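Local coordinates for protein phytase (Debaryomyces castellii, PDB 2GFI) that probably hydrolyses the 3-phosphate from phytate (inositol hexakisphosphate), as a member of the histidine acid phosphatase family, at residues Asp209-Tyr214 against Glu430-Asn435; Glu216-Ala221 against Ala297-Thr302. One frame throughout, in Å; residues are numbered along the deposited sequence.

Interaction 1 is the larger and more buried contact, covering 343 Å² in all with four of nine touching residues buried, against 140 Å² and one of five for interaction 2, a surface contact. The two are chain neighbours on one side: Asp-209 to Tyr-214 and Glu-216 to Ala-221 belong to the same loop region after strand 189-194, and the contact centres lie about 14 Å apart. Met-301 joins them, its CE lying 3.4 Å from Cys-211 SG. Their chemistry differs. Interaction 1 closes directly, with a cysteine pair and hydrogen bonds to the end of helix 428-432, beside a glycan. Interaction 2 has no clear direct hydrogen bond and is bridged by water, next to the start of helix 302-318.

Interaction 1: residues Asp209-Tyr214 against Glu430-Asn435; sequences DGCFNY and EQCGNN. With NAG (2-acetamido-2-deoxy-beta-D-glucopyranose), chain D.
At the last turn of helix 428-432, Cys-432 meets Cys-211 of a loop. A disulfide between them is known for this protein, but the modelled SG of Cys-211 and SG of Cys-432 stand 2.7 Å apart, which leaves the bond doubtful here. Around the pair the loop binds the carbonyls that end the helix. Cys-432 O accepts from Asn-213 N at 3.2 Å, with the donor above the carbonyl plane, and weakly from Phe-212 N. Side-chain ND2 of Asn-213 reaches Gln-431 O at 2.7 Å, again from above the carbonyl plane; its CG lies beside the backbone N (chi1 -58°), which carries the amide over the helix end. Gly-433, the first residue after the helix, leaves helical phi/psi with positive phi (73°), as glycine often does at a helix C-terminus. Beyond it Asn-434 points back, and its ND2 donates to Gly-210 O in the amide plane at a short, hence doubtful, 2.5 Å; Ala-198 O takes a second bond from the same nitrogen, while OD1 accepts from Asn-436 ND2. The Phe-212 ring passes that amide obliquely, neither face nor edge on, with the planes 16° apart; Gly-210 O sits 3.9 Å above the ring plane, over its centre. Gly-433 O meets the ring edge at CD2, 3.0 Å away, and N-acetylglucosamine O6 lies 3.3 Å from CZ of Phe-212, near the ring plane. Asn-435 N bonds weakly to the sugar O7.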
loop_
_atom_site.group_PDB
_atom_site.type_symbol
_atom_site.label_atom_id
_atom_site.label_comp_id
_atom_site.label_asym_id
_atom_site.label_seq_id
_atom_site.Cartn_x
_atom_site.Cartn_y
_atom_site.Cartn_z
ATOM N N ASP A 209 -25.386 -23.661 24.522
ATOM C CA ASP A 209 -24.966 -24.651 25.501
ATOM C C ASP A 209 -26.163 -25.242 26.282
ATOM O O ASP A 209 -26.207 -26.445 26.556
ATOM C CB ASP A 209 -23.959 -24.028 26.482
ATOM C CG ASP A 209 -22.592 -23.785 25.855
ATOM O OD1 ASP A 209 -22.347 -24.199 24.712
ATOM O OD2 ASP A 209 -21.683 -23.183 26.438
ATOM N N GLY A 210 -27.112 -24.373 26.640
ATOM C CA GLY A 210 -28.335 -24.787 27.298
ATOM C C GLY A 210 -29.438 -25.184 26.332
ATOM O O GLY A 210 -30.542 -25.480 26.754
ATOM N N CYS A 211 -29.168 -25.179 25.033
ATOM C CA CYS A 211 -30.192 -25.607 24.108
ATOM C C CYS A 211 -30.038 -27.074 23.807
ATOM O O CYS A 211 -29.155 -27.447 23.043
ATOM C CB CYS A 211 -30.178 -24.802 22.821
ATOM S SG CYS A 211 -31.462 -25.409 21.707
ATOM N N PHE A 212 -30.906 -27.903 24.398
ATOM C CA PHE A 212 -30.758 -29.364 24.336
ATOM C C PHE A 212 -31.175 -29.947 23.009
ATOM O O PHE A 212 -30.608 -30.942 22.588
ATOM C CB PHE A 212 -31.461 -30.055 25.525
ATOM C CG PHE A 212 -30.935 -29.590 26.870
ATOM C CD1 PHE A 212 -29.554 -29.530 27.106
ATOM C CD2 PHE A 212 -31.797 -29.163 27.871
ATOM C CE1 PHE A 212 -29.053 -29.074 28.308
ATOM C CE2 PHE A 212 -31.293 -28.703 29.104
ATOM C CZ PHE A 212 -29.925 -28.661 29.312
ATOM N N ASN A 213 -32.145 -29.321 22.343
ATOM C CA ASN A 213 -32.603 -29.786 21.025
ATOM C C ASN A 213 -31.776 -29.316 19.845
ATOM O O ASN A 213 -32.048 -29.677 18.704
ATOM C CB ASN A 213 -34.080 -29.446 20.823
ATOM C CG ASN A 213 -34.953 -30.052 21.912
ATOM O OD1 ASN A 213 -34.582 -31.061 22.518
ATOM N ND2 ASN A 213 -36.096 -29.433 22.180
ATOM N N TYR A 214 -30.763 -28.509 20.124
ATOM C CA TYR A 214 -29.883 -28.003 19.095
ATOM C C TYR A 214 -28.846 -29.066 18.785
ATOM O O TYR A 214 -28.077 -29.473 19.642
ATOM C CB TYR A 214 -29.240 -26.681 19.519
ATOM C CG TYR A 214 -28.084 -26.234 18.656
ATOM C CD1 TYR A 214 -28.254 -25.997 17.288
ATOM C CD2 TYR A 214 -26.807 -26.038 19.212
ATOM C CE1 TYR A 214 -27.160 -25.582 16.485
ATOM C CE2 TYR A 214 -25.723 -25.629 18.432
ATOM C CZ TYR A 214 -25.912 -25.401 17.068
ATOM O OH TYR A 214 -24.856 -24.997 16.291
ATOM N N GLU A 430 -39.187 -23.738 25.387
ATOM C CA GLU A 430 -39.893 -24.809 24.710
ATOM C C GLU A 430 -39.135 -25.414 23.529
ATOM O O GLU A 430 -39.081 -26.639 23.389
ATOM C CB GLU A 430 -41.335 -24.405 24.351
ATOM C CG GLU A 430 -42.250 -24.341 25.578
ATOM C CD GLU A 430 -42.304 -25.661 26.372
ATOM O OE1 GLU A 430 -42.854 -26.671 25.842
ATOM O OE2 GLU A 430 -41.799 -25.701 27.529
ATOM N N GLN A 431 -38.513 -24.579 22.703
ATOM C CA GLN A 431 -37.803 -25.120 21.547
ATOM C C GLN A 431 -36.517 -25.831 21.947
ATOM O O GLN A 431 -36.163 -26.845 21.359
ATOM C CB GLN A 431 -37.557 -24.050 20.501
ATOM C CG GLN A 431 -38.801 -23.656 19.737
ATOM C CD GLN A 431 -38.566 -22.401 18.943
ATOM O OE1 GLN A 431 -38.166 -22.453 17.770
ATOM N NE2 GLN A 431 -38.751 -21.270 19.583
ATOM N N CYS A 432 -35.852 -25.308 22.966
ATOM C CA CYS A 432 -34.603 -25.861 23.449
ATOM C C CYS A 432 -34.742 -27.003 24.433
ATOM O O CYS A 432 -33.808 -27.793 24.581
ATOM C CB CYS A 432 -33.746 -24.757 24.055
ATOM S SG CYS A 432 -33.170 -23.634 22.766
ATOM N N GLY A 433 -35.894 -27.092 25.105
ATOM C CA GLY A 433 -36.137 -28.132 26.121
ATOM C C GLY A 433 -35.341 -27.839 27.374
ATOM O O GLY A 433 -34.800 -28.749 27.994
ATOM N N ASN A 434 -35.250 -26.564 27.738
ATOM C CA ASN A 434 -34.457 -26.154 28.887
ATOM C C ASN A 434 -35.251 -25.163 29.712
ATOM O O ASN A 434 -35.624 -24.092 29.220
ATOM C CB ASN A 434 -33.122 -25.537 28.426
ATOM C CG ASN A 434 -32.134 -25.289 29.581
ATOM O OD1 ASN A 434 -32.524 -25.166 30.742
ATOM N ND2 ASN A 434 -30.860 -25.191 29.253
ATOM N N ASN A 435 -35.499 -25.529 30.971
ATOM C CA ASN A 435 -36.323 -24.746 31.903
ATOM C C ASN A 435 -35.582 -23.870 32.900
ATOM O O ASN A 435 -36.179 -23.359 33.855
ATOM C CB ASN A 435 -37.269 -25.668 32.663
ATOM C CG ASN A 435 -38.627 -25.706 32.036
ATOM O OD1 ASN A 435 -39.396 -24.725 32.119
ATOM N ND2 ASN A 435 -38.935 -26.823 31.369
HETATM C C1 NAG D . -31.193 -26.700 33.786
HETATM C C2 NAG D . -32.330 -27.712 34.035
HETATM C C3 NAG D . -31.865 -29.127 34.412
HETATM C C4 NAG D . -30.610 -29.549 33.627
HETATM C C5 NAG D . -29.573 -28.426 33.789
HETATM C C6 NAG D . -28.144 -28.791 33.354
HETATM C C7 NAG D . -34.472 -26.918 34.844
HETATM C C8 NAG D . -35.236 -26.169 35.901
HETATM N N2 NAG D . -33.198 -27.232 35.095
HETATM O O3 NAG D . -32.939 -30.033 34.225
HETATM O O4 NAG D . -30.105 -30.799 34.067
HETATM O O5 NAG D . -30.081 -27.282 33.115
HETATM O O6 NAG D . -28.082 -29.147 31.990
HETATM O O7 NAG D . -35.020 -27.221 33.790
#

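Interaction 2: residues Glu216-Ala221 against Ala297-Thr302; sequences ENANTA and AGNNMT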
loop_
_atom_site.group_PDB
_atom_site.type_symbol
_atom_site.label_atom_id
_atom_site.label_comp_id
_atom_site.label_asym_id
_atom_site.label_seq_id
_atom_site.Cartn_x
_atom_site.Cartn_y
_atom_site.Cartn_z
ATOM N N GLU A 216 -25.763 -29.343 16.444
ATOM C CA GLU A 216 -24.855 -28.668 15.508
ATOM C C GLU A 216 -24.488 -29.577 14.360
ATOM O O GLU A 216 -24.190 -29.107 13.263
ATOM C CB GLU A 216 -23.599 -28.123 16.196
ATOM C CG GLU A 216 -22.745 -29.146 16.922
ATOM C CD GLU A 216 -21.415 -28.565 17.371
ATOM O OE1 GLU A 216 -21.358 -27.319 17.632
ATOM O OE2 GLU A 216 -20.416 -29.344 17.462
ATOM N N ASN A 217 -24.532 -30.882 14.606
ATOM C CA ASN A 217 -24.195 -31.840 13.563
ATOM C C ASN A 217 -25.367 -32.392 12.778
ATOM O O ASN A 217 -25.201 -33.310 11.989
ATOM C CB ASN A 217 -23.322 -32.951 14.126
ATOM C CG ASN A 217 -22.020 -32.418 14.663
ATOM O OD1 ASN A 217 -21.711 -32.570 15.856
ATOM N ND2 ASN A 217 -21.260 -31.741 13.806
ATOM N N ALA A 218 -26.545 -31.802 12.962
ATOM C CA ALA A 218 -27.743 -32.254 12.270
ATOM C C ALA A 218 -27.569 -32.356 10.761
ATOM O O ALA A 218 -28.209 -33.180 10.125
ATOM C CB ALA A 218 -28.920 -31.353 12.588
ATOM N N ASN A 219 -26.722 -31.513 10.180
ATOM C CA ASN A 219 -26.673 -31.410 8.724
ATOM C C ASN A 219 -25.375 -31.885 8.119
ATOM O O ASN A 219 -25.067 -31.543 6.986
ATOM C CB ASN A 219 -26.939 -29.980 8.296
ATOM C CG ASN A 219 -28.333 -29.533 8.623
ATOM O OD1 ASN A 219 -28.554 -28.458 9.250
ATOM N ND2 ASN A 219 -29.307 -30.342 8.206
ATOM N N THR A 220 -24.618 -32.683 8.867
ATOM C CA THR A 220 -23.309 -33.105 8.401
ATOM C C THR A 220 -23.348 -33.851 7.069
ATOM O O THR A 220 -22.455 -33.660 6.259
ATOM C CB THR A 220 -22.571 -33.939 9.476
ATOM O OG1 THR A 220 -23.504 -34.816 10.098
ATOM C CG2 THR A 220 -22.132 -33.050 10.645
ATOM N N ALA A 221 -24.360 -34.694 6.848
ATOM C CA ALA A 221 -24.446 -35.490 5.615
ATOM C C ALA A 221 -24.620 -34.617 4.360
ATOM O O ALA A 221 -24.054 -34.935 3.314
ATOM C CB ALA A 221 -25.569 -36.569 5.702
ATOM N N ALA A 297 -28.456 -20.323 9.579
ATOM C CA ALA A 297 -29.830 -20.599 9.191
ATOM C C ALA A 297 -30.039 -21.971 8.538
ATOM O O ALA A 297 -31.179 -22.399 8.335
ATOM C CB ALA A 297 -30.360 -19.467 8.282
ATOM N N GLY A 298 -28.949 -22.646 8.201
ATOM C CA GLY A 298 -29.018 -24.031 7.716
ATOM C C GLY A 298 -29.559 -24.937 8.808
ATOM O O GLY A 298 -30.189 -25.935 8.534
ATOM N N ASN A 299 -29.303 -24.581 10.056
ATOM C CA ASN A 299 -29.759 -25.358 11.189
ATOM C C ASN A 299 -30.996 -24.686 11.798
ATOM O O ASN A 299 -30.928 -23.508 12.216
ATOM C CB ASN A 299 -28.638 -25.503 12.227
ATOM C CG ASN A 299 -28.984 -26.500 13.330
ATOM O OD1 ASN A 299 -29.910 -26.281 14.106
ATOM N ND2 ASN A 299 -28.225 -27.598 13.411
ATOM N N ASN A 300 -32.109 -25.441 11.842
ATOM C CA ASN A 300 -33.400 -24.914 12.287
ATOM C C ASN A 300 -33.396 -24.356 13.721
ATOM O O ASN A 300 -34.267 -23.559 14.089
ATOM C CB ASN A 300 -34.563 -25.929 12.041
ATOM C CG ASN A 300 -34.395 -27.306 12.781
ATOM O OD1 ASN A 300 -33.542 -27.484 13.663
ATOM N ND2 ASN A 300 -35.252 -28.292 12.402
ATOM N N MET A 301 -32.402 -24.733 14.518
ATOM C CA MET A 301 -32.398 -24.345 15.920
ATOM C C MET A 301 -31.722 -23.031 16.230
ATOM O O MET A 301 -31.912 -22.481 17.305
ATOM C CB MET A 301 -31.836 -25.465 16.808
ATOM C CG MET A 301 -32.827 -26.599 17.052
ATOM S SD MET A 301 -34.439 -26.009 17.685
ATOM C CE MET A 301 -33.931 -25.448 19.302
ATOM N N THR A 302 -30.951 -22.497 15.289
ATOM C CA THR A 302 -30.102 -21.331 15.581
ATOM C C THR A 302 -30.865 -20.032 15.673
ATOM O O THR A 302 -30.463 -19.130 16.413
ATOM C CB THR A 302 -28.975 -21.184 14.552
ATOM O OG1 THR A 302 -29.549 -21.009 13.242
ATOM C CG2 THR A 302 -28.114 -22.463 14.508
HETATM O O HOH W 1 -26.430 -28.750 11.925
#
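Two type I turns, Asn-217 to Thr-220 and Asn-299 to Thr-302, approach each other, with the closest CA atoms, those of Asn-219 and Asn-299, 7.2 Å apart. Each turn is closed by a backbone bond, from Thr-220 N to Asn-217 O and from Thr-302 N to Asn-299 O. Asn-217 O is gripped twice, because Thr-220 OG1 also donates to it at 3.0 Å, in the carbonyl plane. Asn-299 is the residue that works across the gap. Its CG stands anti to the backbone N (chi1 -171°), which directs the amide toward the neighbouring segment, and chi2 (-65°) turns OD1 to Met-301 N and ND2 to a water. OD1 accepts from Met-301 N at 3.0 Å and 159°, on a lone pair, an Asx turn that serves as the cap leading into helix 302-318. ND2 of Asn-299 donates to the water at 2.6 Å and, outside the two segments, to Asn-215 O. That water lies 2.6 Å from Glu-216 O, with a geometry consistent with donating to it, and accepts weakly from Asn-219 N, so it bridges Glu-216 and Asn-219 to Asn-299. Within the histidine phosphatase fold this joins the loop before helix 220-223 to the connection between helices 277-295 and 302-318. Direct packing is slight: the methyl CB of Ala-218 lies 3.9 Å from Asn-299 ND2. The side chain of Asn-219 faces Gly-298 and also touches Tyr-293 of helix 277-295. CB of Glu-216 points away from Ala-297 to Thr-302; its side chain is about 9 Å from that of Asp-333, the predicted proton donor.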